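Local coordinates for protein MFP2b (Ascaris suum, PDB 2BJR) that probably promotes the polymerisation of major sperm protein that drives the amoeboid crawling of nematode sperm, and carries a bound zinc ion, at residues Phe282-Lys287 with Met355-Lys360. Residues are numbered along the deposited sequence; the frame is centred on the assembly and turned at random.
Sequences FDYDWK and MVLCRK
Asp-283, Asp-285 and Lys-287 each exchange two backbone hydrogen bonds with Lys-360, Cys-358 and Val-356 respectively, from 3.1 Å for Asp-283 N to Lys-360 O down to 2.7 Å for Val-356 N to Lys-287 O. Between these rungs sit the non-hydrogen-bonded pairs Tyr-284 with Arg-359 and Trp-286 with Leu-357.

The main apolar contacts lie on the face of those two pairs. Leu-357 lies over the Trp-286 indole, its CB 3.7 Å from the centroid of the six-membered ring and its CD1 3.6 Å from Trp-286 CE2. With CG anti to the backbone N (chi1 177°), Leu-357 also reaches Tyr-284: Leu-357 CD1 comes to 4.0 Å from Tyr-284 CB.

A cation-pi contact closes the far end: Arg-359 CZ stands 4.7 Å from the Phe-282 ring centroid, almost on its normal, with the guanidinium steeply tilted to the ring. Thr-191 O and Asp-368 hold that guanidinium as well.

On the opposite face, Lys-287 NZ bridges to Asp-285 OD2 at 2.8 Å, and its chain passes Cys-358 SG. A water links Asp-283 OD2 to Lys-360 O, and the same carboxylate oxygen forms a salt bridge with Lys-362.

This is a regular antiparallel beta ladder; strand 355-361 continues the sheet to strands 300-302 and 313-319 within the second of the protein's two cytosolic motility protein regions.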
loop_
_atom_site.group_PDB
_atom_site.type_symbol
_atom_site.label_atom_id
_atom_site.label_comp_id
_atom_site.label_asym_id
_atom_site.label_seq_id
_atom_site.Cartn_x
_atom_site.Cartn_y
_atom_site.Cartn_z
ATOM N N PHE A 282 2.564 -6.056 16.695
ATOM C CA PHE A 282 1.747 -5.004 17.278
ATOM C C PHE A 282 0.281 -5.439 17.335
ATOM O O PHE A 282 -0.134 -6.338 16.585
ATOM C CB PHE A 282 1.905 -3.712 16.456
ATOM C CG PHE A 282 1.517 -3.881 15.019
ATOM C CD1 PHE A 282 0.206 -3.691 14.611
ATOM C CD2 PHE A 282 2.468 -4.278 14.088
ATOM C CE1 PHE A 282 -0.153 -3.888 13.271
ATOM C CE2 PHE A 282 2.120 -4.471 12.757
ATOM C CZ PHE A 282 0.809 -4.278 12.361
ATOM N N ASP A 283 -0.498 -4.815 18.222
ATOM C CA ASP A 283 -1.914 -5.020 18.306
ATOM C C ASP A 283 -2.685 -3.725 18.069
ATOM O O ASP A 283 -2.221 -2.646 18.418
ATOM C CB ASP A 283 -2.295 -5.546 19.721
ATOM C CG ASP A 283 -1.541 -6.834 20.057
ATOM O OD1 ASP A 283 -1.690 -7.806 19.283
ATOM O OD2 ASP A 283 -0.713 -6.919 20.995
ATOM N N TYR A 284 -3.898 -3.850 17.548
ATOM C CA TYR A 284 -4.753 -2.699 17.296
ATOM C C TYR A 284 -5.769 -2.525 18.416
ATOM O O TYR A 284 -6.244 -3.516 18.976
ATOM C CB TYR A 284 -5.571 -2.891 16.009
ATOM C CG TYR A 284 -4.780 -2.775 14.731
ATOM C CD1 TYR A 284 -4.800 -3.783 13.799
ATOM C CD2 TYR A 284 -4.024 -1.644 14.460
ATOM C CE1 TYR A 284 -4.111 -3.676 12.571
ATOM C CE2 TYR A 284 -3.271 -1.565 13.291
ATOM C CZ TYR A 284 -3.335 -2.559 12.344
ATOM O OH TYR A 284 -2.587 -2.433 11.168
ATOM N N ASP A 285 -6.157 -1.282 18.652
ATOM C CA ASP A 285 -7.301 -0.935 19.474
ATOM C C ASP A 285 -7.728 0.481 19.143
ATOM O O ASP A 285 -6.934 1.257 18.629
ATOM C CB ASP A 285 -6.868 -0.941 20.938
ATOM C CG ASP A 285 -8.037 -1.042 21.900
ATOM O OD1 ASP A 285 -9.212 -1.293 21.491
ATOM O OD2 ASP A 285 -7.785 -0.874 23.104
ATOM N N TRP A 286 -8.964 0.831 19.430
ATOM C CA TRP A 286 -9.471 2.161 19.128
ATOM C C TRP A 286 -9.403 2.917 20.415
ATOM O O TRP A 286 -9.852 2.396 21.444
ATOM C CB TRP A 286 -10.884 2.108 18.567
ATOM C CG TRP A 286 -10.933 1.388 17.252
ATOM C CD1 TRP A 286 -10.868 0.027 17.045
ATOM C CD2 TRP A 286 -11.045 1.980 15.971
ATOM N NE1 TRP A 286 -10.946 -0.250 15.703
ATOM C CE2 TRP A 286 -11.045 0.929 15.014
ATOM C CE3 TRP A 286 -11.128 3.295 15.515
ATOM C CZ2 TRP A 286 -11.137 1.158 13.651
ATOM C CZ3 TRP A 286 -11.210 3.506 14.140
ATOM C CH2 TRP A 286 -11.250 2.431 13.235
ATOM N N LYS A 287 -8.785 4.090 20.378
ATOM C CA LYS A 287 -8.530 4.889 21.593
ATOM C C LYS A 287 -9.122 6.277 21.460
ATOM O O LYS A 287 -9.156 6.823 20.349
ATOM C CB LYS A 287 -7.029 5.028 21.834
ATOM C CG LYS A 287 -6.274 3.728 22.028
ATOM C CD LYS A 287 -6.784 3.020 23.335
ATOM C CE LYS A 287 -5.833 1.923 23.784
ATOM N NZ LYS A 287 -6.523 0.981 24.735
HETATM N N MSE A 355 -12.768 8.431 18.165
HETATM C CA MSE A 355 -12.052 7.247 18.592
HETATM C C MSE A 355 -11.075 6.901 17.456
HETATM O O MSE A 355 -11.491 6.694 16.323
HETATM C CB MSE A 355 -13.009 6.082 18.870
HETATM C CG MSE A 355 -14.132 6.360 19.891
HETATM SE SE MSE A 355 -13.244 6.404 21.610
HETATM C CE MSE A 355 -12.582 4.646 21.823
ATOM N N VAL A 356 -9.780 6.878 17.740
ATOM C CA VAL A 356 -8.765 6.777 16.692
ATOM C C VAL A 356 -8.182 5.370 16.674
ATOM O O VAL A 356 -7.896 4.798 17.725
ATOM C CB VAL A 356 -7.648 7.829 16.918
ATOM C CG1 VAL A 356 -6.519 7.687 15.943
ATOM C CG2 VAL A 356 -8.230 9.166 16.827
ATOM N N LEU A 357 -7.971 4.783 15.494
ATOM C CA LEU A 357 -7.358 3.449 15.433
ATOM C C LEU A 357 -5.873 3.609 15.756
ATOM O O LEU A 357 -5.169 4.366 15.080
ATOM C CB LEU A 357 -7.523 2.799 14.037
ATOM C CG LEU A 357 -6.803 1.435 13.962
ATOM C CD1 LEU A 357 -7.453 0.438 14.952
ATOM C CD2 LEU A 357 -6.773 0.884 12.577
ATOM N N CYS A 358 -5.427 2.945 16.811
ATOM C CA CYS A 358 -4.045 2.946 17.237
ATOM C C CYS A 358 -3.517 1.532 17.290
ATOM O O CYS A 358 -4.277 0.537 17.170
ATOM C CB CYS A 358 -3.907 3.548 18.635
ATOM S SG CYS A 358 -4.497 5.252 18.748
ATOM N N ARG A 359 -2.194 1.467 17.389
ATOM C CA ARG A 359 -1.504 0.230 17.580
ATOM C C ARG A 359 -0.375 0.409 18.602
ATOM O O ARG A 359 0.146 1.494 18.806
ATOM C CB ARG A 359 -0.922 -0.305 16.264
ATOM C CG ARG A 359 -0.027 0.615 15.526
ATOM C CD ARG A 359 0.543 -0.007 14.263
ATOM N NE ARG A 359 1.536 0.827 13.633
ATOM C CZ ARG A 359 2.461 0.373 12.807
ATOM N NH1 ARG A 359 2.465 -0.907 12.407
ATOM N NH2 ARG A 359 3.388 1.195 12.388
ATOM N N LYS A 360 -0.008 -0.711 19.207
ATOM C CA LYS A 360 0.983 -0.750 20.281
ATOM C C LYS A 360 1.906 -1.897 20.002
ATOM O O LYS A 360 1.445 -3.027 19.836
ATOM C CB LYS A 360 0.312 -1.025 21.631
ATOM C CG LYS A 360 1.352 -1.196 22.783
ATOM C CD LYS A 360 0.718 -0.944 24.177
ATOM C CE LYS A 360 1.817 -1.007 25.319
ATOM N NZ LYS A 360 1.463 -0.193 26.546
HETATM O O HOH W 1 0.623 -4.650 21.964
#